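Local coordinates for protein beta-lactamase/D-alanine Carboxypeptidase (Yersinia pestis, PDB 3RJU) that probably acts as a penicillin-binding serine hydrolase, a beta-lactamase or D-alanine carboxypeptidase whose substrate pocket holds citrate in this crystal, at residues P130-P135 against G218-A223; I60-K65 against Y159-Y164. One frame throughout, in Å; residues are numbered along the deposited sequence.

Contact 1. Residues P130-P135 against G218-A223; sequences PVFTWP and GNTVAA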
loop_
_atom_site.group_PDB
_atom_site.type_symbol
_atom_site.label_atom_id
_atom_site.label_comp_id
_atom_site.label_asym_id
_atom_site.label_seq_id
_atom_site.Cartn_x
_atom_site.Cartn_y
_atom_site.Cartn_z
ATOM N N PRO A 130 20.041 -2.057 -1.486
ATOM C CA PRO A 130 18.973 -3.052 -1.667
ATOM C C PRO A 130 17.630 -2.553 -1.133
ATOM O O PRO A 130 17.566 -1.908 -0.086
ATOM C CB PRO A 130 19.458 -4.255 -0.850
ATOM C CG PRO A 130 20.500 -3.721 0.067
ATOM C CD PRO A 130 21.143 -2.576 -0.661
ATOM N N VAL A 131 16.556 -2.867 -1.850
ATOM C CA VAL A 131 15.256 -2.262 -1.580
ATOM C C VAL A 131 14.715 -2.601 -0.183
ATOM O O VAL A 131 14.843 -3.729 0.295
ATOM C CB VAL A 131 14.228 -2.657 -2.686
ATOM C CG1 VAL A 131 13.773 -4.093 -2.522
ATOM C CG2 VAL A 131 13.053 -1.703 -2.686
ATOM N N PHE A 132 14.120 -1.607 0.469
ATOM C CA PHE A 132 13.454 -1.796 1.763
ATOM C C PHE A 132 14.411 -2.187 2.888
ATOM O O PHE A 132 14.030 -2.910 3.818
ATOM C CB PHE A 132 12.311 -2.810 1.639
ATOM C CG PHE A 132 11.319 -2.465 0.568
ATOM C CD1 PHE A 132 10.860 -1.159 0.439
ATOM C CD2 PHE A 132 10.854 -3.431 -0.321
ATOM C CE1 PHE A 132 9.964 -0.802 -0.565
ATOM C CE2 PHE A 132 9.943 -3.079 -1.331
ATOM C CZ PHE A 132 9.499 -1.756 -1.439
ATOM N N THR A 133 15.639 -1.682 2.829
ATOM C CA THR A 133 16.604 -1.994 3.880
ATOM C C THR A 133 17.212 -0.776 4.574
ATOM O O THR A 133 17.756 -0.915 5.661
ATOM C CB THR A 133 17.752 -2.912 3.369
ATOM O OG1 THR A 133 18.552 -2.196 2.426
ATOM C CG2 THR A 133 17.198 -4.182 2.713
ATOM N N TRP A 134 17.124 0.405 3.958
ATOM C CA TRP A 134 17.672 1.639 4.534
ATOM C C TRP A 134 16.691 2.799 4.286
ATOM O O TRP A 134 16.133 2.894 3.190
ATOM C CB TRP A 134 19.034 1.975 3.896
ATOM C CG TRP A 134 19.717 3.129 4.596
ATOM C CD1 TRP A 134 20.688 3.048 5.556
ATOM C CD2 TRP A 134 19.443 4.530 4.420
ATOM N NE1 TRP A 134 21.038 4.307 5.977
ATOM C CE2 TRP A 134 20.285 5.233 5.302
ATOM C CE3 TRP A 134 18.562 5.256 3.605
ATOM C CZ2 TRP A 134 20.282 6.631 5.388
ATOM C CZ3 TRP A 134 18.546 6.631 3.701
ATOM C CH2 TRP A 134 19.408 7.311 4.580
ATOM N N PRO A 135 16.483 3.687 5.282
ATOM C CA PRO A 135 17.118 3.730 6.606
ATOM C C PRO A 135 16.497 2.731 7.565
ATOM O O PRO A 135 15.328 2.339 7.398
ATOM C CB PRO A 135 16.801 5.149 7.098
ATOM C CG PRO A 135 15.467 5.478 6.433
ATOM C CD PRO A 135 15.605 4.851 5.051
ATOM N N GLY A 218 14.988 -10.680 1.453
ATOM C CA GLY A 218 15.501 -10.587 2.807
ATOM C C GLY A 218 14.552 -9.886 3.745
ATOM O O GLY A 218 13.404 -9.616 3.404
ATOM N N ASN A 219 15.037 -9.631 4.950
ATOM C CA ASN A 219 14.287 -8.935 5.979
ATOM C C ASN A 219 14.058 -7.497 5.520
ATOM O O ASN A 219 15.004 -6.796 5.157
ATOM C CB ASN A 219 15.111 -9.002 7.272
ATOM C CG ASN A 219 14.488 -8.240 8.437
ATOM O OD1 ASN A 219 14.150 -7.064 8.323
ATOM N ND2 ASN A 219 14.375 -8.911 9.581
ATOM N N THR A 220 12.796 -7.071 5.519
ATOM C CA THR A 220 12.435 -5.731 5.081
ATOM C C THR A 220 11.777 -4.919 6.205
ATOM O O THR A 220 11.035 -3.950 5.952
ATOM C CB THR A 220 11.478 -5.806 3.890
ATOM O OG1 THR A 220 10.364 -6.634 4.236
ATOM C CG2 THR A 220 12.184 -6.372 2.632
ATOM N N VAL A 221 12.068 -5.287 7.448
ATOM C CA VAL A 221 11.492 -4.577 8.583
ATOM C C VAL A 221 11.829 -3.071 8.577
ATOM O O VAL A 221 11.051 -2.254 9.087
ATOM C CB VAL A 221 11.904 -5.237 9.913
ATOM C CG1 VAL A 221 11.528 -4.345 11.108
ATOM C CG2 VAL A 221 11.261 -6.601 10.028
ATOM N N ALA A 222 12.964 -2.699 7.987
ATOM C CA ALA A 222 13.315 -1.278 7.867
ATOM C C ALA A 222 12.220 -0.450 7.183
ATOM O O ALA A 222 12.052 0.734 7.484
ATOM C CB ALA A 222 14.618 -1.100 7.138
ATOM N N ALA A 223 11.481 -1.070 6.265
ATOM C CA ALA A 223 10.405 -0.377 5.558
ATOM C C ALA A 223 9.033 -0.917 5.990
ATOM O O ALA A 223 8.097 -0.995 5.191
ATOM C CB ALA A 223 10.593 -0.521 4.036
HETATM O O HOH W 1 13.340 2.536 5.587
#
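With chi1 at -54°, F132 sets its ring beside its own backbone N, and F132 CB lies 3.7 Å from both T220 CG2 and A223 CB. The A223 methyl is also 3.7 Å from F132 CD1 and meets the ring obliquely. T220 supports this by its own rotation (chi1 54°): OG1 sits between backbone N and carbonyl carbon and is spent on G228 O, while CG2 is turned to F132. V131 CG2 covers one face of the phenyl ring over its centre. The backbone at F132 has positive phi, as the third residue of a type II turn from P130 to T133, and T133 OG1 reinforces that turn by bonding to P130 O over 2.7 Å.

Further along, the methyl of A222 is lodged against two carbonyls, 3.5 Å from T133 O and equally far from P135 O. The peptide before P135 is cis. A single water ties the loops together, donating to P135 O at 2.7 Å and to A222 O at 2.9 Å; A222 O also accepts from R140. The carbonyl of F132 fares less well, for it is buried with no conventional partner, and T220 CA lies 3.5 Å from F132 O in a CH...O contact.

On the far loop an Asx turn, with N219 OD1 accepting from V221 N, leads into the short 3-10 segment 221-222. What results is loop-on-loop packing in a fold of the beta-lactamase family, a type II turn packed against T220 and the 3-10 segment that follows the Asx turn, with the F132 side chain near the probable SxxK site without touching it.

Contact 2. Residues I60-K65 against Y159-Y164; sequences IASITK and YSNLAY. With CIT (citric acid), chain B.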
loop_
_atom_site.group_PDB
_atom_site.type_symbol
_atom_site.label_atom_id
_atom_site.label_comp_id
_atom_site.label_asym_id
_atom_site.label_seq_id
_atom_site.Cartn_x
_atom_site.Cartn_y
_atom_site.Cartn_z
ATOM N N ILE A 60 4.532 -6.368 -2.142
ATOM C CA ILE A 60 3.393 -5.486 -2.400
ATOM C C ILE A 60 3.789 -4.010 -2.416
ATOM O O ILE A 60 2.975 -3.145 -2.746
ATOM C CB ILE A 60 2.193 -5.737 -1.437
ATOM C CG1 ILE A 60 2.509 -5.269 -0.006
ATOM C CG2 ILE A 60 1.788 -7.221 -1.454
ATOM C CD1 ILE A 60 1.290 -5.393 0.937
ATOM N N ALA A 61 5.045 -3.729 -2.077
ATOM C CA ALA A 61 5.545 -2.361 -2.079
ATOM C C ALA A 61 4.586 -1.478 -1.282
ATOM O O ALA A 61 4.160 -1.873 -0.204
ATOM C CB ALA A 61 5.760 -1.839 -3.522
ATOM N N SER A 62 4.211 -0.313 -1.807
ATOM C CA SER A 62 3.473 0.671 -0.995
ATOM C C SER A 62 2.015 0.325 -0.663
ATOM O O SER A 62 1.335 1.085 0.037
ATOM C CB SER A 62 3.579 2.074 -1.603
ATOM O OG SER A 62 4.931 2.507 -1.594
ATOM N N ILE A 63 1.511 -0.808 -1.142
ATOM C CA ILE A 63 0.234 -1.291 -0.605
ATOM C C ILE A 63 0.414 -1.456 0.917
ATOM O O ILE A 63 -0.548 -1.365 1.694
ATOM C CB ILE A 63 -0.212 -2.640 -1.268
ATOM C CG1 ILE A 63 -0.369 -2.481 -2.788
ATOM C CG2 ILE A 63 -1.499 -3.134 -0.673
ATOM C CD1 ILE A 63 -1.355 -1.427 -3.215
ATOM N N THR A 64 1.668 -1.655 1.328
ATOM C CA THR A 64 2.051 -1.719 2.745
ATOM C C THR A 64 1.464 -0.548 3.532
ATOM O O THR A 64 1.014 -0.726 4.665
ATOM C CB THR A 64 3.592 -1.682 2.907
ATOM O OG1 THR A 64 4.159 -2.875 2.353
ATOM C CG2 THR A 64 3.994 -1.586 4.398
ATOM N N LYS A 65 1.457 0.645 2.937
ATOM C CA LYS A 65 0.968 1.838 3.645
ATOM C C LYS A 65 -0.489 1.705 4.076
ATOM O O LYS A 65 -0.873 2.234 5.122
ATOM C CB LYS A 65 1.122 3.070 2.762
ATOM C CG LYS A 65 2.574 3.440 2.486
ATOM C CD LYS A 65 2.679 4.735 1.702
ATOM C CE LYS A 65 4.124 5.217 1.557
ATOM N NZ LYS A 65 4.962 4.272 0.742
ATOM N N TYR A 159 4.286 12.859 -1.165
ATOM C CA TYR A 159 4.316 11.433 -0.873
ATOM C C TYR A 159 5.611 11.097 -0.157
ATOM O O TYR A 159 6.699 11.488 -0.604
ATOM C CB TYR A 159 4.262 10.677 -2.180
ATOM C CG TYR A 159 4.131 9.193 -2.045
ATOM C CD1 TYR A 159 2.879 8.610 -1.843
ATOM C CD2 TYR A 159 5.245 8.359 -2.134
ATOM C CE1 TYR A 159 2.726 7.236 -1.743
ATOM C CE2 TYR A 159 5.109 6.977 -2.027
ATOM C CZ TYR A 159 3.846 6.416 -1.843
ATOM O OH TYR A 159 3.697 5.052 -1.765
ATOM N N SER A 160 5.498 10.349 0.936
ATOM C CA SER A 160 6.667 10.040 1.749
ATOM C C SER A 160 6.692 8.593 2.241
ATOM O O SER A 160 5.697 8.071 2.766
ATOM C CB SER A 160 6.787 11.017 2.927
ATOM O OG SER A 160 7.886 10.669 3.745
ATOM N N ASN A 161 7.832 7.949 2.016
ATOM C CA ASN A 161 8.154 6.674 2.632
ATOM C C ASN A 161 8.649 6.863 4.061
ATOM O O ASN A 161 8.161 6.191 4.981
ATOM C CB ASN A 161 9.178 5.943 1.775
ATOM C CG ASN A 161 8.596 5.543 0.427
ATOM O OD1 ASN A 161 7.421 5.190 0.341
ATOM N ND2 ASN A 161 9.409 5.596 -0.627
ATOM N N LEU A 162 9.596 7.787 4.235
ATOM C CA LEU A 162 10.123 8.110 5.560
ATOM C C LEU A 162 9.003 8.332 6.587
ATOM O O LEU A 162 9.029 7.759 7.677
ATOM C CB LEU A 162 10.974 9.368 5.484
ATOM C CG LEU A 162 11.464 9.928 6.814
ATOM C CD1 LEU A 162 12.306 8.865 7.551
ATOM C CD2 LEU A 162 12.264 11.219 6.575
ATOM N N ALA A 163 8.038 9.182 6.250
ATOM C CA ALA A 163 6.959 9.493 7.175
ATOM C C ALA A 163 6.167 8.246 7.583
ATOM O O ALA A 163 5.745 8.123 8.737
ATOM C CB ALA A 163 6.031 10.573 6.576
ATOM N N TYR A 164 5.940 7.336 6.633
ATOM C CA TYR A 164 5.197 6.117 6.909
ATOM C C TYR A 164 5.968 5.123 7.789
ATOM O O TYR A 164 5.366 4.406 8.593
ATOM C CB TYR A 164 4.707 5.446 5.616
ATOM C CG TYR A 164 3.227 5.644 5.411
ATOM C CD1 TYR A 164 2.317 4.735 5.925
ATOM C CD2 TYR A 164 2.736 6.777 4.749
ATOM C CE1 TYR A 164 0.954 4.913 5.776
ATOM C CE2 TYR A 164 1.368 6.972 4.596
ATOM C CZ TYR A 164 0.481 6.024 5.108
ATOM O OH TYR A 164 -0.873 6.189 4.968
HETATM C C1 CIT B . 7.313 5.342 -7.982
HETATM O O1 CIT B . 7.800 4.284 -8.458
HETATM O O2 CIT B . 8.088 6.268 -7.701
HETATM C C2 CIT B . 5.830 5.508 -7.757
HETATM C C3 CIT B . 5.479 5.198 -6.298
HETATM O O7 CIT B . 6.127 6.187 -5.463
HETATM C C4 CIT B . 5.968 3.803 -5.899
HETATM C C5 CIT B . 5.607 3.459 -4.466
HETATM O O3 CIT B . 5.512 2.276 -4.086
HETATM O O4 CIT B . 5.398 4.381 -3.638
HETATM C C6 CIT B . 3.979 5.323 -6.130
HETATM O O5 CIT B . 3.235 4.427 -6.575
HETATM O O6 CIT B . 3.503 6.350 -5.568
#
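K65 lies over one face of the Y164 ring, and this is the tight half of the contact. Its CG stands 3.7 Å from the ring centroid and 14° off the normal, a CH-pi contact, while K65 CB is 3.5 Å from Y164 CE1. The phenol is anchored at its far end, where OH bonds to A112 O and S69. The lysine chain runs extended across the ring until chi4, whose turn to 65° bends NZ toward a cluster of polar atoms. There NZ donates to N161 OD1 over 2.7 Å, nearly in line with the C=O (167° at the oxygen), to Y159 OH at 2.9 Å, and to S62 OG, also at 2.9 Å. S226 O is a further partner, so NZ has four polar partners. K65 CE lies 3.5 Å from S160 O, a buried carbonyl without a polar partner.

The other side is less packed by protein: Y159 and N161 are partly exposed, and a citrate, probably from the crystallisation liquor, lies against S62 and Y159. One carboxylate takes a bond from S62 OG to O3 (2.6 Å) and a weak one from Y159 OH to O4, while citrate O6 lies above one face of the Y159 ring, toward its rim. R120, T303 and G305 hold the ligand as well. Y159 OH also pairs with K302, and N161 ND2 with E121. S160 OG caps helix 162-175 by accepting from A163 N, and bonds to P119 O as well. With S62 just ahead of helix 64-77 and K65 in its first turn, Y159 and N161 spaced as in Y-x-N, and K302 in a KTG sequence, the site is consistent with the SxxK active site of penicillin-binding proteins and serine beta-lactamases.

The two contacts are interleaved along the chain, in the order 60-65, 130-135, 159-164, 218-223, and their centres are 12 Å apart. They meet lightly, F132 CZ lying 4.1 Å from A61 CA and A223 O 4.2 Å from T64 CG2. Strand 58-59, just before 60-65, pairs with strand 230-231, a few residues beyond 218-223, and R59 is touched by V131, F132 and T220. Helix 137-144 is shared too: its R140 meets both P135 and L162. Contact 2 sits deep, its centre about 6 Å from the centre of the chain, that of contact 1 about 16 Å, so the loops of contact 1 flank the probable active site.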